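Long-range contacts in germination protein YpeB (Bacillus megaterium QM B1551, PDB 5BOI), which takes part in the germination of Bacillus spores, probably as an inhibitory protein whose C-terminal part, the portion in this structure, is built of PepSY domains: residues N28-I33 / T48-K53; Q81-N86 / M139-G144; D87-A92 / G116-V121; D133-K138 / I147-K152. All coordinates share one frame; numbering follows the deposited sequence. Where two conformers were deposited one is given.

Contact 1 (N28-I33 / T48-K53)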
loop_
_atom_site.group_PDB
_atom_site.type_symbol
_atom_site.label_atom_id
_atom_site.label_comp_id
_atom_site.label_asym_id
_atom_site.label_seq_id
_atom_site.Cartn_x
_atom_site.Cartn_y
_atom_site.Cartn_z
ATOM N N ASN A 28 17.947 21.007 -7.711
ATOM C CA ASN A 28 19.234 20.800 -8.371
ATOM C C ASN A 28 19.289 19.470 -9.122
ATOM O O ASN A 28 20.299 19.141 -9.747
ATOM C CB ASN A 28 20.389 20.886 -7.362
ATOM C CG ASN A 28 20.232 19.925 -6.190
ATOM O OD1 ASN A 28 19.722 18.814 -6.337
ATOM N ND2 ASN A 28 20.690 20.352 -5.018
ATOM N N GLU A 29 18.194 18.718 -9.059
ATOM C CA GLU A 29 18.130 17.394 -9.667
ATOM C C GLU A 29 17.821 17.450 -11.158
ATOM O O GLU A 29 16.845 18.070 -11.577
ATOM C CB GLU A 29 17.076 16.532 -8.970
ATOM C CG GLU A 29 17.321 16.290 -7.494
ATOM C CD GLU A 29 16.685 17.351 -6.615
ATOM O OE1 GLU A 29 16.008 18.249 -7.162
ATOM O OE2 GLU A 29 16.853 17.277 -5.379
ATOM N N GLN A 30 18.658 16.793 -11.954
ATOM C CA GLN A 30 18.349 16.586 -13.361
ATOM C C GLN A 30 17.309 15.470 -13.462
ATOM O O GLN A 30 17.390 14.475 -12.741
ATOM C CB GLN A 30 19.609 16.230 -14.161
ATOM C CG GLN A 30 19.312 15.537 -15.491
ATOM C CD GLN A 30 20.405 14.579 -15.932
ATOM O OE1 GLN A 30 21.594 14.901 -15.880
ATOM N NE2 GLN A 30 20.004 13.388 -16.369
ATOM N N ILE A 31 16.327 15.636 -14.342
ATOM C CA ILE A 31 15.310 14.609 -14.534
ATOM C C ILE A 31 15.214 14.155 -15.993
ATOM O O ILE A 31 14.791 14.913 -16.862
ATOM C CB ILE A 31 13.925 15.099 -14.069
ATOM C CG1 ILE A 31 14.017 15.720 -12.671
ATOM C CG2 ILE A 31 12.905 13.957 -14.114
ATOM C CD1 ILE A 31 12.682 16.166 -12.099
ATOM N N HIS A 32 15.622 12.913 -16.246
ATOM C CA HIS A 32 15.503 12.287 -17.562
ATOM C C HIS A 32 14.139 11.610 -17.682
ATOM O O HIS A 32 13.829 10.687 -16.925
ATOM C CB HIS A 32 16.639 11.275 -17.778
ATOM C CG HIS A 32 16.477 10.417 -18.999
ATOM N ND1 HIS A 32 16.755 10.867 -20.271
ATOM C CD2 HIS A 32 16.084 9.128 -19.134
ATOM C CE1 HIS A 32 16.532 9.896 -21.140
ATOM N NE2 HIS A 32 16.123 8.829 -20.475
ATOM N N ILE A 33 13.322 12.072 -18.624
ATOM C CA ILE A 33 11.956 11.572 -18.739
ATOM C C ILE A 33 11.724 10.843 -20.067
ATOM O O ILE A 33 12.187 11.279 -21.122
ATOM C CB ILE A 33 10.930 12.725 -18.573
ATOM C CG1 ILE A 33 9.495 12.220 -18.757
ATOM C CG2 ILE A 33 11.224 13.851 -19.542
ATOM C CD1 ILE A 33 8.439 13.206 -18.305
ATOM N N THR A 48 13.793 9.281 -14.626
ATOM C CA THR A 48 15.017 8.922 -13.922
ATOM C C THR A 48 15.628 10.188 -13.334
ATOM O O THR A 48 16.268 10.962 -14.041
ATOM C CB THR A 48 16.047 8.230 -14.844
ATOM O OG1 THR A 48 15.460 7.067 -15.441
ATOM C CG2 THR A 48 17.273 7.810 -14.048
ATOM N N ILE A 49 15.412 10.397 -12.041
ATOM C CA ILE A 49 15.896 11.589 -11.362
ATOM C C ILE A 49 17.270 11.341 -10.739
ATOM O O ILE A 49 17.456 10.392 -9.983
ATOM C CB ILE A 49 14.910 12.041 -10.274
ATOM C CG1 ILE A 49 13.543 12.334 -10.893
ATOM C CG2 ILE A 49 15.439 13.259 -9.542
ATOM C CD1 ILE A 49 12.424 11.498 -10.319
ATOM N N THR A 50 18.234 12.197 -11.060
ATOM C CA THR A 50 19.598 11.993 -10.595
ATOM C C THR A 50 20.042 13.102 -9.642
ATOM O O THR A 50 19.954 14.281 -9.971
ATOM C CB THR A 50 20.588 11.931 -11.779
ATOM O OG1 THR A 50 20.443 13.108 -12.583
ATOM C CG2 THR A 50 20.311 10.717 -12.647
ATOM N N ASP A 51 20.497 12.717 -8.455
ATOM C CA ASP A 51 21.187 13.642 -7.566
ATOM C C ASP A 51 22.495 14.030 -8.258
ATOM O O ASP A 51 23.137 13.181 -8.875
ATOM C CB ASP A 51 21.439 12.980 -6.201
ATOM C CG ASP A 51 21.972 13.946 -5.146
ATOM O OD1 ASP A 51 22.431 15.052 -5.487
ATOM O OD2 ASP A 51 21.943 13.582 -3.953
ATOM N N PRO A 52 22.865 15.321 -8.219
ATOM C CA PRO A 52 24.216 15.671 -8.672
ATOM C C PRO A 52 25.288 15.423 -7.603
ATOM O O PRO A 52 26.382 14.975 -7.950
ATOM C CB PRO A 52 24.104 17.164 -8.999
ATOM C CG PRO A 52 22.964 17.645 -8.181
ATOM C CD PRO A 52 21.993 16.504 -8.127
ATOM N N LYS A 53 24.971 15.703 -6.337
ATOM C CA LYS A 53 25.922 15.563 -5.227
ATOM C C LYS A 53 26.521 14.161 -5.158
ATOM O O LYS A 53 27.715 13.969 -5.389
ATOM C CB LYS A 53 25.239 15.912 -3.901
ATOM C CG LYS A 53 24.845 17.375 -3.793
ATOM C CD LYS A 53 23.917 17.637 -2.617
ATOM C CE LYS A 53 23.973 19.099 -2.195
ATOM N NZ LYS A 53 23.087 19.381 -1.030
#

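Contact 2 (Q81-N86 / M139-G144)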
loop_
_atom_site.group_PDB
_atom_site.type_symbol
_atom_site.label_atom_id
_atom_site.label_comp_id
_atom_site.label_asym_id
_atom_site.label_seq_id
_atom_site.Cartn_x
_atom_site.Cartn_y
_atom_site.Cartn_z
ATOM N N GLN A 81 20.068 2.580 11.175
ATOM C CA GLN A 81 18.726 2.774 11.717
ATOM C C GLN A 81 18.727 3.771 12.861
ATOM O O GLN A 81 19.289 3.503 13.921
ATOM C CB GLN A 81 18.134 1.444 12.202
ATOM C CG GLN A 81 16.727 1.611 12.802
ATOM C CD GLN A 81 16.147 0.289 13.332
ATOM O OE1 GLN A 81 16.791 -0.767 13.273
ATOM N NE2 GLN A 81 14.956 0.356 13.877
ATOM N N ASN A 82 18.087 4.920 12.638
ATOM C CA ASN A 82 17.928 5.954 13.646
ATOM C C ASN A 82 16.530 6.012 14.265
ATOM O O ASN A 82 16.353 6.559 15.359
ATOM C CB ASN A 82 18.240 7.310 13.038
ATOM C CG ASN A 82 19.726 7.489 12.774
ATOM O OD1 ASN A 82 20.559 7.086 13.585
ATOM N ND2 ASN A 82 20.059 8.122 11.664
ATOM N N ILE A 83 15.536 5.499 13.552
ATOM C CA ILE A 83 14.168 5.572 14.064
ATOM C C ILE A 83 13.552 4.188 14.177
ATOM O O ILE A 83 13.965 3.258 13.487
ATOM C CB ILE A 83 13.267 6.446 13.178
ATOM C CG1 ILE A 83 13.063 5.781 11.817
ATOM C CG2 ILE A 83 13.831 7.851 13.063
ATOM C CD1 ILE A 83 11.984 6.424 10.974
ATOM N N SER A 84 12.570 4.051 15.064
ATOM C CA SER A 84 11.891 2.763 15.218
ATOM C C SER A 84 11.006 2.438 14.017
ATOM O O SER A 84 10.637 3.338 13.246
ATOM C CB SER A 84 11.044 2.751 16.494
ATOM O OG SER A 84 10.024 3.727 16.424
ATOM N N LEU A 85 10.645 1.160 13.886
ATOM C CA LEU A 85 9.690 0.740 12.877
ATOM C C LEU A 85 8.371 1.449 13.124
ATOM O O LEU A 85 7.688 1.859 12.191
ATOM C CB LEU A 85 9.490 -0.784 12.893
ATOM C CG LEU A 85 8.664 -1.300 11.716
ATOM C CD1 LEU A 85 9.309 -0.926 10.391
ATOM C CD2 LEU A 85 8.478 -2.820 11.791
ATOM N N ASN A 86 8.018 1.596 14.394
ATOM C CA ASN A 86 6.781 2.274 14.752
ATOM C C ASN A 86 6.781 3.735 14.300
ATOM O O ASN A 86 5.787 4.222 13.776
ATOM C CB ASN A 86 6.546 2.193 16.251
ATOM C CG ASN A 86 5.150 2.621 16.637
ATOM O OD1 ASN A 86 4.166 2.223 16.003
ATOM N ND2 ASN A 86 5.054 3.463 17.662
ATOM N N MET A 139 10.249 2.851 3.525
ATOM C CA MET A 139 10.775 4.033 4.198
ATOM C C MET A 139 12.210 3.798 4.645
ATOM O O MET A 139 12.553 2.703 5.062
ATOM C CB MET A 139 9.926 4.390 5.423
ATOM C CG MET A 139 8.424 4.383 5.213
ATOM S SD MET A 139 7.882 5.666 4.091
ATOM C CE MET A 139 8.135 7.121 5.096
ATOM N N SER A 140 13.044 4.830 4.574
ATOM C CA SER A 140 14.379 4.758 5.157
ATOM C C SER A 140 14.273 4.823 6.668
ATOM O O SER A 140 13.676 5.748 7.197
ATOM C CB SER A 140 15.252 5.912 4.673
ATOM O OG SER A 140 16.419 5.994 5.501
ATOM N N LEU A 141 14.874 3.883 7.377
ATOM C CA LEU A 141 14.938 4.016 8.833
ATOM C C LEU A 141 16.071 4.934 9.317
ATOM O O LEU A 141 16.241 5.102 10.527
ATOM C CB LEU A 141 15.061 2.642 9.488
ATOM C CG LEU A 141 13.867 1.701 9.220
ATOM C CD1 LEU A 141 14.063 0.403 9.964
ATOM C CD2 LEU A 141 12.526 2.339 9.586
ATOM N N GLU A 142 16.832 5.528 8.394
ATOM C CA GLU A 142 17.891 6.482 8.779
ATOM C C GLU A 142 17.299 7.858 9.026
ATOM O O GLU A 142 17.732 8.585 9.944
ATOM C CB GLU A 142 18.990 6.572 7.698
ATOM C CG GLU A 142 20.224 7.376 8.084
ATOM C CD GLU A 142 21.414 7.105 7.156
ATOM O OE1 GLU A 142 22.004 8.070 6.630
ATOM O OE2 GLU A 142 21.756 5.919 6.946
ATOM N N ASP A 143 16.314 8.224 8.206
ATOM C CA ASP A 143 15.744 9.573 8.271
ATOM C C ASP A 143 14.234 9.641 8.078
ATOM O O ASP A 143 13.662 10.734 8.116
ATOM C CB ASP A 143 16.407 10.492 7.237
ATOM C CG ASP A 143 16.346 9.943 5.813
ATOM O OD1 ASP A 143 15.535 9.038 5.512
ATOM O OD2 ASP A 143 17.138 10.431 4.976
ATOM N N GLY A 144 13.582 8.498 7.866
ATOM C CA GLY A 144 12.140 8.500 7.735
ATOM C C GLY A 144 11.659 8.895 6.353
ATOM O O GLY A 144 10.455 9.039 6.128
#

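Contact 3 (D87-A92 / G116-V121)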
loop_
_atom_site.group_PDB
_atom_site.type_symbol
_atom_site.label_atom_id
_atom_site.label_comp_id
_atom_site.label_asym_id
_atom_site.label_seq_id
_atom_site.Cartn_x
_atom_site.Cartn_y
_atom_site.Cartn_z
ATOM N N ASP A 87 7.905 4.425 14.488
ATOM C CA ASP A 87 8.041 5.793 13.997
ATOM C C ASP A 87 7.938 5.859 12.477
ATOM O O ASP A 87 7.326 6.786 11.923
ATOM C CB ASP A 87 9.374 6.415 14.451
ATOM C CG ASP A 87 9.382 6.759 15.930
ATOM O OD1 ASP A 87 8.294 6.950 16.509
ATOM O OD2 ASP A 87 10.473 6.879 16.511
ATOM N N ALA A 88 8.509 4.865 11.807
ATOM C CA ALA A 88 8.471 4.836 10.347
ATOM C C ALA A 88 7.019 4.656 9.899
ATOM O O ALA A 88 6.592 5.276 8.933
ATOM C CB ALA A 88 9.349 3.730 9.799
ATOM N N MET A 89 6.288 3.804 10.620
ATOM C CA MET A 89 4.869 3.527 10.354
ATOM C C MET A 89 4.080 4.831 10.339
ATOM O O MET A 89 3.269 5.078 9.444
ATOM C CB MET A 89 4.282 2.594 11.420
ATOM C CG MET A 89 4.872 1.195 11.470
ATOM S SD MET A 89 4.137 0.130 12.736
ATOM C CE MET A 89 5.167 -1.308 12.676
ATOM N N ASN A 90 4.334 5.659 11.347
ATOM C CA ASN A 90 3.629 6.933 11.496
ATOM C C ASN A 90 3.935 7.911 10.378
ATOM O O ASN A 90 3.032 8.599 9.878
ATOM C CB ASN A 90 3.963 7.571 12.846
ATOM C CG ASN A 90 3.356 6.812 14.001
ATOM O OD1 ASN A 90 2.389 6.067 13.821
ATOM N ND2 ASN A 90 3.914 6.994 15.194
ATOM N N LYS A 91 5.209 7.970 10.004
ATOM C CA LYS A 91 5.670 8.817 8.914
ATOM C C LYS A 91 5.074 8.407 7.569
ATOM O O LYS A 91 4.706 9.267 6.753
ATOM C CB LYS A 91 7.189 8.785 8.850
ATOM C CG LYS A 91 7.847 9.459 10.062
ATOM C CD LYS A 91 9.328 9.690 9.831
ATOM C CE LYS A 91 9.915 10.615 10.899
ATOM N NZ LYS A 91 9.807 10.071 12.281
ATOM N N ALA A 92 4.951 7.101 7.370
ATOM C CA ALA A 92 4.325 6.557 6.161
ATOM C C ALA A 92 2.850 6.973 6.115
ATOM O O ALA A 92 2.347 7.445 5.096
ATOM C CB ALA A 92 4.469 5.044 6.110
ATOM N N GLY A 116 11.722 0.276 6.456
ATOM C CA GLY A 116 10.393 -0.151 6.858
ATOM C C GLY A 116 9.593 -0.401 5.594
ATOM O O GLY A 116 9.574 0.420 4.678
ATOM N N VAL A 117 8.941 -1.552 5.543
ATOM C CA VAL A 117 8.138 -1.933 4.391
ATOM C C VAL A 117 6.695 -2.045 4.865
ATOM O O VAL A 117 6.393 -2.791 5.809
ATOM C CB VAL A 117 8.627 -3.276 3.790
ATOM C CG1 VAL A 117 7.801 -3.667 2.573
ATOM C CG2 VAL A 117 10.112 -3.163 3.435
ATOM N N PHE A 118 5.817 -1.309 4.202
ATOM C CA PHE A 118 4.427 -1.216 4.628
ATOM C C PHE A 118 3.451 -1.447 3.486
ATOM O O PHE A 118 3.718 -1.057 2.348
ATOM C CB PHE A 118 4.162 0.166 5.221
ATOM C CG PHE A 118 5.098 0.532 6.316
ATOM C CD1 PHE A 118 5.006 -0.090 7.542
ATOM C CD2 PHE A 118 6.075 1.495 6.124
ATOM C CE1 PHE A 118 5.866 0.237 8.560
ATOM C CE2 PHE A 118 6.931 1.840 7.156
ATOM C CZ PHE A 118 6.824 1.202 8.372
ATOM N N THR A 119 2.322 -2.084 3.795
ATOM C CA THR A 119 1.213 -2.158 2.844
ATOM C C THR A 119 -0.021 -1.538 3.490
ATOM O O THR A 119 -0.321 -1.819 4.650
ATOM C CB THR A 119 0.897 -3.604 2.417
ATOM O OG1 THR A 119 2.076 -4.210 1.861
ATOM C CG2 THR A 119 -0.238 -3.611 1.388
ATOM N N PHE A 120 -0.706 -0.666 2.748
ATOM C CA PHE A 120 -1.928 -0.027 3.208
ATOM C C PHE A 120 -3.036 -0.481 2.281
ATOM O O PHE A 120 -2.757 -0.780 1.113
ATOM C CB PHE A 120 -1.804 1.505 3.144
ATOM C CG PHE A 120 -0.831 2.079 4.130
ATOM C CD1 PHE A 120 0.539 2.026 3.892
ATOM C CD2 PHE A 120 -1.278 2.658 5.302
ATOM C CE1 PHE A 120 1.448 2.557 4.800
ATOM C CE2 PHE A 120 -0.369 3.185 6.218
ATOM C CZ PHE A 120 0.992 3.127 5.965
ATOM N N VAL A 121 -4.284 -0.547 2.764
ATOM C CA VAL A 121 -5.392 -0.927 1.900
ATOM C C VAL A 121 -6.562 0.050 2.011
ATOM O O VAL A 121 -6.735 0.728 3.023
ATOM C CB VAL A 121 -5.921 -2.340 2.207
ATOM C CG1 VAL A 121 -4.834 -3.390 1.970
ATOM C CG2 VAL A 121 -6.444 -2.430 3.656
#

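Contact 4 (D133-K138 / I147-K152)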
loop_
_atom_site.group_PDB
_atom_site.type_symbol
_atom_site.label_atom_id
_atom_site.label_comp_id
_atom_site.label_asym_id
_atom_site.label_seq_id
_atom_site.Cartn_x
_atom_site.Cartn_y
_atom_site.Cartn_z
ATOM N N ASP A 133 -7.097 -3.458 -3.178
ATOM C CA ASP A 133 -6.848 -2.057 -3.512
ATOM C C ASP A 133 -5.767 -1.482 -2.592
ATOM O O ASP A 133 -6.060 -0.782 -1.609
ATOM C CB ASP A 133 -8.147 -1.255 -3.405
ATOM C CG ASP A 133 -9.192 -1.702 -4.433
ATOM O OD1 ASP A 133 -9.001 -2.776 -5.049
ATOM O OD2 ASP A 133 -10.199 -0.996 -4.624
ATOM N N SER A 134 -4.517 -1.791 -2.914
ATOM C CA SER A 134 -3.430 -1.571 -1.964
ATOM C C SER A 134 -2.350 -0.593 -2.439
ATOM O O SER A 134 -2.133 -0.375 -3.633
ATOM C CB SER A 134 -2.774 -2.911 -1.612
ATOM O OG SER A 134 -2.121 -3.495 -2.733
ATOM N N VAL A 135 -1.676 -0.015 -1.458
ATOM C CA VAL A 135 -0.564 0.896 -1.697
ATOM C C VAL A 135 0.619 0.371 -0.896
ATOM O O VAL A 135 0.472 0.048 0.288
ATOM C CB VAL A 135 -0.901 2.307 -1.286
ATOM C CG1 VAL A 135 0.328 3.215 -1.476
ATOM C CG2 VAL A 135 -2.090 2.837 -2.092
ATOM N N LYS A 136 1.785 0.278 -1.537
ATOM C CA LYS A 136 2.963 -0.282 -0.892
ATOM C C LYS A 136 3.973 0.839 -0.688
ATOM O O LYS A 136 4.138 1.683 -1.566
ATOM C CB LYS A 136 3.583 -1.395 -1.738
ATOM C CG LYS A 136 2.829 -2.715 -1.696
ATOM C CD LYS A 136 3.130 -3.575 -2.913
ATOM C CE LYS A 136 2.204 -4.781 -2.969
ATOM N NZ LYS A 136 1.602 -5.070 -1.635
ATOM N N MET A 137 4.630 0.847 0.466
ATOM C CA MET A 137 5.595 1.899 0.785
ATOM C C MET A 137 6.832 1.313 1.410
ATOM O O MET A 137 6.743 0.343 2.163
ATOM C CB MET A 137 5.006 2.912 1.746
ATOM C CG MET A 137 3.714 3.517 1.317
ATOM S SD MET A 137 3.494 4.982 2.305
ATOM C CE MET A 137 4.899 5.965 1.783
ATOM N N LYS A 138 7.979 1.930 1.116
ATOM C CA LYS A 138 9.238 1.572 1.735
ATOM C C LYS A 138 9.853 2.871 2.256
ATOM O O LYS A 138 9.918 3.872 1.535
ATOM C CB LYS A 138 10.181 0.872 0.754
ATOM C CG LYS A 138 9.644 -0.468 0.244
ATOM C CD LYS A 138 10.515 -1.042 -0.855
ATOM C CE LYS A 138 9.868 -2.298 -1.439
ATOM N NZ LYS A 138 10.617 -2.854 -2.603
ATOM N N ILE A 147 11.460 5.853 0.229
ATOM C CA ILE A 147 12.394 5.357 -0.779
ATOM C C ILE A 147 11.753 4.407 -1.787
ATOM O O ILE A 147 12.374 4.026 -2.776
ATOM C CB ILE A 147 13.585 4.662 -0.121
ATOM C CG1 ILE A 147 13.139 3.470 0.714
ATOM C CG2 ILE A 147 14.350 5.658 0.745
ATOM C CD1 ILE A 147 14.268 2.925 1.604
ATOM N N GLY A 148 10.512 4.008 -1.528
ATOM C CA GLY A 148 9.788 3.195 -2.478
ATOM C C GLY A 148 8.303 3.453 -2.299
ATOM O O GLY A 148 7.864 3.766 -1.187
ATOM N N PHE A 149 7.552 3.356 -3.395
ATOM C CA PHE A 149 6.103 3.617 -3.401
ATOM C C PHE A 149 5.454 2.907 -4.582
ATOM O O PHE A 149 5.990 2.910 -5.688
ATOM C CB PHE A 149 5.836 5.131 -3.454
ATOM C CG PHE A 149 4.380 5.508 -3.600
ATOM C CD1 PHE A 149 3.559 5.611 -2.485
ATOM C CD2 PHE A 149 3.845 5.808 -4.850
ATOM C CE1 PHE A 149 2.223 5.972 -2.611
ATOM C CE2 PHE A 149 2.506 6.171 -4.980
ATOM C CZ PHE A 149 1.700 6.257 -3.858
ATOM N N SER A 150 4.298 2.284 -4.360
ATOM C CA SER A 150 3.558 1.734 -5.473
ATOM C C SER A 150 2.072 1.834 -5.210
ATOM O O SER A 150 1.579 1.249 -4.254
ATOM C CB SER A 150 3.926 0.283 -5.722
ATOM O OG SER A 150 3.029 -0.277 -6.670
ATOM N N ALA A 151 1.372 2.584 -6.049
ATOM C CA ALA A 151 -0.084 2.648 -5.935
ATOM C C ALA A 151 -0.744 1.952 -7.115
ATOM O O ALA A 151 -1.881 2.273 -7.479
ATOM C CB ALA A 151 -0.552 4.092 -5.840
ATOM N N LYS A 152 -0.038 1.005 -7.718
ATOM C CA LYS A 152 -0.539 0.371 -8.931
ATOM C C LYS A 152 -1.834 -0.397 -8.652
ATOM O O LYS A 152 -2.811 -0.254 -9.389
ATOM C CB LYS A 152 0.527 -0.552 -9.529
ATOM C CG LYS A 152 1.702 0.211 -10.147
ATOM C CD LYS A 152 2.801 -0.722 -10.650
ATOM C CE LYS A 152 2.487 -1.251 -12.034
ATOM N NZ LYS A 152 3.708 -1.737 -12.740
HETATM O O HOH W 1 0.077 -1.280 -5.554
#

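Contact 1 (N28-I33 / T48-K53)
Ile31 and Ile49 meet at the tight centre of this contact, a non-hydrogen-bonded antiparallel pair. Their side chains run side by side and point the same way, with Ile31 CG2 3.7 Å from Ile49 CG1. Because Ile49 CG1 stands beside its own backbone N (chi1 -59°), that branch serves Ile31, while CG2 is left to rest on Glu29 CB, also at 3.7 Å. Were Ile49 cut back to alanine, Ile31 would probably lose its cross-strand partner CG1, Glu29 CB would lose CG2, and a gap would open where Leu23 and Leu25 also pack. Strands 30-35 and 44-50 are the two arms of a beta hairpin, and Arg20 of helix 12-22 touches Ile31. Hydrogen-bonded pairs flank the isoleucines: Thr48 N reaches His32 O at 2.7 Å, and Thr50 N reaches Gln30 O at 3.0 Å, almost straight (173°). The backbone pairing ends in a weak bond of 3.5 Å from Gln30 N to Thr50 O. The other face, with Gln30, His32, Thr48 and Thr50, is looser, Thr50 OG1 adding only a weak bond to Gln30 O. Past the strands, the Pro52 ring leans on the exposed Asn28, Pro52 CG lying 3.4 Å from Asn28 O.

Contact 2 (Q81-N86 / M139-G144)
The loop leading into helix 85-98 lies against the turn of the hairpin formed by strands 134-140 and 146-150, and Leu141 O is the atom it holds. Two successive backbone groups grip that oxygen: Asn82 N at 2.8 Å, tilted from the carbonyl plane, and Ile83 N at 3.1 Å, within it. One residue on, Asn82 ND2 bonds Glu142 O at 2.9 Å, sitting on a lone pair, with the oxygen nearly in the plane of the Asn82 amide. Gln81 lies alongside Leu141, its CG 3.8 Å from Leu141 CB. The extended Gln81 chain ends in an amide fixed at both atoms, NE2 on Ile83 O and OE1 on Gln111 NE2. Ile83 has CG1 between its backbone N and carbonyl carbon (chi1 67°), which brings that branch over Leu141 and carries CD1 to 3.9 Å from Gly144 CA. The turn itself is braced by Gly144 N bonded to Ser140 O and by an ST turn, Ser140 OG accepting from Glu142 N. Beyond the contact, Ser84 OG caps helix 85-98 at Asp87 N, Ile83 and Leu141 both pack on Ala88 of that helix, and Leu141 is backbone-bonded to Asn114 in the turn before strand 115-123.

Contact 3 (D87-A92 / G116-V121)
Ala92 N bonds Ala88 O at 2.9 Å, a regular turn of helix 85-98 that places both alanine methyls against the aromatic side chains of strand 115-123. No hydrogen bond crosses between helix and strand here; the contact is one of apolar side chains packed against the helix. Phe118 carries most of it. Its CG is anti to the carbonyl carbon and beside the backbone N (chi1 -54°), and the ring reaches up to the helix so that Ala88 CB meets its edge in the ring plane, 3.8 Å from CZ. Ala92 CB approaches obliquely nearer the root of the ring, 3.9 Å from CD2. Met89 crosses Phe118 at about a right angle; its CG is modelled only 3.2 Å from CE1, but Met89 has two conformers and so short a distance is doubtful. A helix laid across one face of an antiparallel sheet, its direction here 48° from the strand's, is consistent with the PepSY family assignment of this part. With Phe118 replaced by a serine, a gap would probably open beside the methyls of Ala88 and Ala92. Gly116 makes room for the ring, since any CB on it would fall 3.0 Å from Phe118 CZ. Further along the strand, Phe120 CZ takes the same Ala92 methyl at 4.0 Å, while Thr93 and Leu96 of the helix and Met106 of strand 104-112 also touch the Phe120 ring.

Contact 4 (D133-K138 / I147-K152)
Val135 and Phe149 meet at a slant, the valine's CG1 3.5 Å from the ring's CE1. Val135 has CG1 anti to its N (chi1 177°), which sends that methyl to the phenylalanine and leaves CG2 beside Ala151 CB. Met137, paired with Phe149 without hydrogen bonds, comes obliquely to the same ring more loosely, its CG 4.3 Å from CD1. Phe149 also makes edge-to-face contacts with Phe22 and Phe101, and Leu96 of helix 85-98 touches both Met137 and Phe149. On the opposite face lie Lys136, Lys138 and Ser150; the lysine chains lead away from the neighbouring strand. Gly148 pairs with Lys138, and a CB there would be pressed to 3.1 Å from Lys138 CD. The strands are antiparallel arms of a hairpin, interrupted by a classic beta bulge: Ile147 N at 2.8 Å and Gly148 N at 3.1 Å both bond Lys138 O, from the same face of its carbonyl plane. At the other end a water donates to Ser134 O and, weakly, to Ser150 O. The chemistry is thus split, with a greasy aromatic face turned into the core, lysines on the outer face, and paired backbone groups between them satisfying each other's polar atoms.

In the fold
Contacts 3 and 4 are buried, contacts 1 and 2 only partly. Contacts 2, 3 and 4 touch one another in one helix-on-sheet unit: contacts 2 and 3 share helix 85-98, contacts 2 and 4 share strand 134-140, and Phe118 N and Phe120 N of contact 3 probably bond Met137 O and Val135 O of contact 4. Contact 1 stands apart, its centre about 22 Å or more from the other centres. Place and chemistry go together: contact 3 relies on apolar side chains, contact 4 combines strand bonds with an aromatic face, contact 1 joins strand bonds to an isoleucine pair under a polar outer face, and contact 2 ties a loop to a turn chiefly through carbonyl oxygens.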